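Side-chain contacts in hypothetical protein PH1952 (PDB 1ZJJ), which probably acts as a magnesium-dependent phosphatase of the haloacid dehalogenase superfamily, though its substrate is not established: residues I67-A72 and G150-A155; L75-H80 and K96-L101. One frame throughout, in Å; residues are numbered along the deposited sequence.

Contact 1: I67-A72 and G150-A155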
loop_
_atom_site.group_PDB
_atom_site.type_symbol
_atom_site.label_atom_id
_atom_site.label_comp_id
_atom_site.label_asym_id
_atom_site.label_seq_id
_atom_site.Cartn_x
_atom_site.Cartn_y
_atom_site.Cartn_z
ATOM N N ILE B 67 8.102 -14.773 -21.341
ATOM C CA ILE B 67 8.715 -14.475 -20.050
ATOM C C ILE B 67 7.768 -13.673 -19.172
ATOM O O ILE B 67 7.361 -12.568 -19.527
ATOM C CB ILE B 67 10.011 -13.666 -20.234
ATOM C CG1 ILE B 67 10.945 -14.404 -21.190
ATOM C CG2 ILE B 67 10.685 -13.437 -18.883
ATOM C CD1 ILE B 67 12.141 -13.590 -21.599
ATOM N N THR B 68 7.421 -14.245 -18.025
ATOM C CA THR B 68 6.531 -13.596 -17.075
ATOM C C THR B 68 7.385 -13.089 -15.916
ATOM O O THR B 68 8.504 -13.573 -15.704
ATOM C CB THR B 68 5.503 -14.586 -16.513
ATOM O OG1 THR B 68 6.191 -15.637 -15.819
ATOM C CG2 THR B 68 4.672 -15.198 -17.640
ATOM N N SER B 69 6.871 -12.128 -15.160
ATOM C CA SER B 69 7.638 -11.620 -14.033
ATOM C C SER B 69 7.886 -12.762 -13.047
ATOM O O SER B 69 8.905 -12.789 -12.373
ATOM C CB SER B 69 6.906 -10.459 -13.346
ATOM O OG SER B 69 5.648 -10.843 -12.832
ATOM N N GLY B 70 6.950 -13.705 -12.985
ATOM C CA GLY B 70 7.097 -14.838 -12.084
ATOM C C GLY B 70 8.285 -15.701 -12.463
ATOM O O GLY B 70 9.035 -16.162 -11.603
ATOM N N LEU B 71 8.451 -15.932 -13.759
ATOM C CA LEU B 71 9.569 -16.750 -14.167
ATOM C C LEU B 71 10.858 -15.973 -13.981
ATOM O O LEU B 71 11.871 -16.495 -13.532
ATOM C CB LEU B 71 9.386 -17.112 -15.641
ATOM C CG LEU B 71 10.670 -17.648 -16.277
ATOM C CD1 LEU B 71 11.000 -19.070 -15.815
ATOM C CD2 LEU B 71 10.600 -17.700 -17.804
ATOM N N ALA B 72 10.849 -14.675 -14.272
ATOM C CA ALA B 72 12.021 -13.835 -14.044
ATOM C C ALA B 72 12.392 -13.815 -12.558
ATOM O O ALA B 72 13.574 -13.776 -12.203
ATOM C CB ALA B 72 11.746 -12.408 -14.538
ATOM N N GLY B 150 9.512 -8.131 -5.011
ATOM C CA GLY B 150 8.272 -7.797 -5.691
ATOM C C GLY B 150 8.367 -8.212 -7.147
ATOM O O GLY B 150 9.365 -7.928 -7.795
ATOM N N THR B 151 7.346 -8.884 -7.675
ATOM C CA THR B 151 7.410 -9.319 -9.065
ATOM C C THR B 151 7.447 -8.173 -10.069
ATOM O O THR B 151 8.183 -8.236 -11.048
ATOM C CB THR B 151 6.234 -10.263 -9.441
ATOM O OG1 THR B 151 4.986 -9.582 -9.268
ATOM C CG2 THR B 151 6.261 -11.517 -8.576
ATOM N N ASN B 152 6.662 -7.131 -9.828
ATOM C CA ASN B 152 6.617 -5.994 -10.742
ATOM C C ASN B 152 6.100 -4.750 -10.034
ATOM O O ASN B 152 5.393 -4.843 -9.034
ATOM C CB ASN B 152 5.746 -6.327 -11.953
ATOM C CG ASN B 152 4.363 -6.772 -11.567
ATOM O OD1 ASN B 152 4.192 -7.814 -10.941
ATOM N ND2 ASN B 152 3.364 -5.983 -11.934
ATOM N N PRO B 153 6.444 -3.562 -10.555
ATOM C CA PRO B 153 6.053 -2.263 -10.001
ATOM C C PRO B 153 4.695 -1.682 -10.384
ATOM O O PRO B 153 4.241 -0.743 -9.744
ATOM C CB PRO B 153 7.190 -1.363 -10.457
ATOM C CG PRO B 153 7.432 -1.881 -11.848
ATOM C CD PRO B 153 7.418 -3.386 -11.650
ATOM N N ASP B 154 4.050 -2.232 -11.409
ATOM C CA ASP B 154 2.769 -1.701 -11.871
ATOM C C ASP B 154 1.790 -1.302 -10.773
ATOM O O ASP B 154 1.313 -2.132 -10.002
ATOM C CB ASP B 154 2.098 -2.700 -12.807
ATOM C CG ASP B 154 2.987 -3.095 -13.971
ATOM O OD1 ASP B 154 2.706 -2.679 -15.116
ATOM O OD2 ASP B 154 3.970 -3.821 -13.735
ATOM N N ALA B 155 1.489 -0.009 -10.724
ATOM C CA ALA B 155 0.558 0.519 -9.743
ATOM C C ALA B 155 -0.840 -0.033 -9.991
ATOM O O ALA B 155 -1.608 -0.222 -9.050
ATOM C CB ALA B 155 0.524 2.039 -9.834
#
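Thr151 OG1 donates to Asn152 OD1 at 2.6 Å. Thr151 points toward Ser69, and of Asn152 only OD1 comes near it. The hydroxyl approaches in the carbonyl plane of the amide, with a C=O...donor angle of 151°. At the amide's other end, Asn152 ND2 donates to Asp154 OD2 at 2.9 Å. The bond is nearly straight, at 167°, and meets the carboxylate from above its plane. Asn41 ND2 also binds this OD2, while Ser43 OG makes a weak bond to Thr151 OG1. No hydrogen bond joins the two segments. Ser69 CB rests on Thr151 O at 3.4 Å. Turned to chi1 61°, Ser69 OG lies 3.5 Å from Thr151 CB and bonds Asn41 O. Asn152 OD1 stands 3.9 Å from this OG. An alanine in place of Asn152 would probably leave Thr151 OG1 without this acceptor and Asp154 more able to turn. The magnesium ion lies about 10 Å from the Asn152 side chain. This buried contact joins two parts of a HAD-type fold: helix 69-80, just after strand 66-68 of the six-stranded sheet, and the loop after strand 147-150 of the four-stranded sheet. The polar network fixes that loop, while Ser69 meets it by packing, with Asn41 bonded to both sides.

Contact 2: L75-H80 and K96-L101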
loop_
_atom_site.group_PDB
_atom_site.type_symbol
_atom_site.label_atom_id
_atom_site.label_comp_id
_atom_site.label_asym_id
_atom_site.label_seq_id
_atom_site.Cartn_x
_atom_site.Cartn_y
_atom_site.Cartn_z
ATOM N N LEU B 75 14.121 -17.110 -11.685
ATOM C CA LEU B 75 15.470 -17.072 -12.248
ATOM C C LEU B 75 16.392 -16.139 -11.459
ATOM O O LEU B 75 17.576 -16.436 -11.264
ATOM C CB LEU B 75 15.422 -16.647 -13.723
ATOM C CG LEU B 75 14.656 -17.593 -14.662
ATOM C CD1 LEU B 75 14.637 -17.027 -16.069
ATOM C CD2 LEU B 75 15.310 -18.968 -14.658
ATOM N N TYR B 76 15.853 -15.012 -11.008
ATOM C CA TYR B 76 16.644 -14.070 -10.224
ATOM C C TYR B 76 17.052 -14.718 -8.894
ATOM O O TYR B 76 18.220 -14.679 -8.502
ATOM C CB TYR B 76 15.838 -12.800 -9.936
ATOM C CG TYR B 76 16.548 -11.873 -8.982
ATOM C CD1 TYR B 76 17.598 -11.061 -9.417
ATOM C CD2 TYR B 76 16.231 -11.870 -7.624
ATOM C CE1 TYR B 76 18.319 -10.278 -8.517
ATOM C CE2 TYR B 76 16.943 -11.094 -6.719
ATOM C CZ TYR B 76 17.986 -10.304 -7.171
ATOM O OH TYR B 76 18.700 -9.555 -6.266
ATOM N N MET B 77 16.075 -15.304 -8.204
ATOM C CA MET B 77 16.317 -15.955 -6.920
ATOM C C MET B 77 17.354 -17.068 -7.046
ATOM O O MET B 77 18.282 -17.158 -6.247
ATOM C CB MET B 77 15.002 -16.515 -6.364
ATOM C CG MET B 77 13.983 -15.428 -6.049
ATOM S SD MET B 77 12.346 -16.047 -5.631
ATOM C CE MET B 77 12.604 -16.469 -3.907
ATOM N N SER B 78 17.196 -17.909 -8.062
ATOM C CA SER B 78 18.113 -19.011 -8.290
ATOM C C SER B 78 19.553 -18.538 -8.506
ATOM O O SER B 78 20.501 -19.118 -7.969
ATOM C CB SER B 78 17.650 -19.817 -9.503
ATOM O OG SER B 78 18.358 -21.036 -9.602
ATOM N N LYS B 79 19.705 -17.474 -9.284
ATOM C CA LYS B 79 21.020 -16.937 -9.605
ATOM C C LYS B 79 21.687 -16.056 -8.556
ATOM O O LYS B 79 22.907 -16.104 -8.404
ATOM C CB LYS B 79 20.939 -16.147 -10.915
ATOM C CG LYS B 79 22.274 -15.648 -11.426
ATOM C CD LYS B 79 22.117 -14.941 -12.765
ATOM C CE LYS B 79 23.468 -14.772 -13.434
ATOM N NZ LYS B 79 23.399 -13.934 -14.663
ATOM N N HIS B 80 20.901 -15.278 -7.819
ATOM C CA HIS B 80 21.465 -14.335 -6.861
ATOM C C HIS B 80 21.159 -14.475 -5.371
ATOM O O HIS B 80 21.648 -13.676 -4.581
ATOM C CB HIS B 80 21.088 -12.914 -7.297
ATOM C CG HIS B 80 21.528 -12.569 -8.683
ATOM N ND1 HIS B 80 22.857 -12.451 -9.034
ATOM C CD2 HIS B 80 20.821 -12.331 -9.814
ATOM C CE1 HIS B 80 22.948 -12.155 -10.318
ATOM N NE2 HIS B 80 21.725 -12.078 -10.815
ATOM N N LYS B 96 3.421 -21.492 -8.584
ATOM C CA LYS B 96 4.018 -22.563 -9.378
ATOM C C LYS B 96 5.509 -22.343 -9.617
ATOM O O LYS B 96 6.307 -23.279 -9.528
ATOM C CB LYS B 96 3.307 -22.676 -10.724
ATOM C CG LYS B 96 1.817 -22.932 -10.616
ATOM C CD LYS B 96 1.460 -24.333 -11.052
ATOM C CE LYS B 96 0.039 -24.670 -10.641
ATOM N NZ LYS B 96 -0.662 -25.490 -11.666
ATOM N N GLU B 97 5.883 -21.107 -9.936
ATOM C CA GLU B 97 7.287 -20.784 -10.177
ATOM C C GLU B 97 8.107 -20.954 -8.904
ATOM O O GLU B 97 9.249 -21.403 -8.955
ATOM C CB GLU B 97 7.432 -19.343 -10.684
ATOM C CG GLU B 97 6.788 -19.095 -12.033
ATOM C CD GLU B 97 7.491 -19.810 -13.179
ATOM O OE1 GLU B 97 8.450 -20.576 -12.931
ATOM O OE2 GLU B 97 7.073 -19.604 -14.340
ATOM N N MET B 98 7.534 -20.590 -7.764
ATOM C CA MET B 98 8.256 -20.725 -6.505
ATOM C C MET B 98 8.366 -22.201 -6.121
ATOM O O MET B 98 9.379 -22.634 -5.572
ATOM C CB MET B 98 7.571 -19.916 -5.399
ATOM C CG MET B 98 7.591 -18.398 -5.633
ATOM S SD MET B 98 9.272 -17.725 -5.814
ATOM C CE MET B 98 9.481 -17.807 -7.605
ATOM N N GLN B 99 7.330 -22.977 -6.424
ATOM C CA GLN B 99 7.363 -24.403 -6.123
ATOM C C GLN B 99 8.482 -25.042 -6.943
ATOM O O GLN B 99 9.196 -25.920 -6.456
ATOM C CB GLN B 99 6.020 -25.059 -6.464
ATOM C CG GLN B 99 4.863 -24.528 -5.635
ATOM C CD GLN B 99 3.535 -25.187 -5.963
ATOM O OE1 GLN B 99 3.198 -25.388 -7.128
ATOM N NE2 GLN B 99 2.764 -25.506 -4.931
ATOM N N ALA B 100 8.639 -24.578 -8.181
ATOM C CA ALA B 100 9.670 -25.088 -9.074
ATOM C C ALA B 100 11.079 -24.889 -8.513
ATOM O O ALA B 100 11.986 -25.662 -8.821
ATOM C CB ALA B 100 9.552 -24.419 -10.433
ATOM N N LEU B 101 11.271 -23.845 -7.710
ATOM C CA LEU B 101 12.578 -23.596 -7.112
ATOM C C LEU B 101 12.919 -24.760 -6.190
ATOM O O LEU B 101 14.086 -25.124 -6.019
ATOM C CB LEU B 101 12.568 -22.293 -6.305
ATOM C CG LEU B 101 12.944 -21.002 -7.030
ATOM C CD1 LEU B 101 12.746 -19.808 -6.102
ATOM C CD2 LEU B 101 14.387 -21.085 -7.493
#
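Met77 and Met98 meet between helices 69-80 and 92-101, two helices packed on one four-stranded parallel sheet of this HAD-superfamily protein and linked through strand 86-89. That strand belongs to the sheet, which is separate from the six-stranded sheet that contains strand 2-6. The short helical segments run roughly parallel, 25° apart, with their axes 10.5 Å from each other.

The contact is apolar. The two sulfurs, Met77 SD and Met98 SD, come within 3.5 Å, and the side chains cross at about a right angle. Met98 does not start out toward the other helix. Its chain bends at chi2 (-58°) and again at chi3, which carries the thioether across. Met98 CE then also reaches Met77 SD, at 3.9 Å. Both methionines are buried, resting on Ile86 and Val123.

Leu101 packs against Met77. Leu101 CD1 lies 3.8 Å from Met77 SD, again with the side chains crossed. Ile86 touches this leucine as well.

Charged groups lie around the apolar patch. Glu97 OE1 forms a salt bridge with Arg74 NE, one turn before Met77 and Ser78 on helix 69-80. Lys79 and His80 both turn to Glu194 on helix 190-199.

The exposed margin is formed by Ser78. It adds a carbon contact, not a polar one: Ser78 CB touches Leu101 CD2 at 4.0 Å.

From the N terminus, the chain forms strands 2-6 and 36-40 before strand 66-68 runs into helix 69-80. The start of this helix enters contact 1, and its last turns enter contact 2. The chain then makes strand 86-89 and helix 92-101, where contact 2 closes a short loop of 15 residues. Contact 1 closes only after strand 147-150, so its loop of 77 residues encloses the whole of contact 2. The two do not cross. Glu97 borders both, since it packs on Gly70 and Leu71. Contact 1 ties the six-stranded sheet, which carries the magnesium site, to the loop after strand 147-150. Contact 2 packs the far end of the same helix onto its neighbour over the smaller sheet.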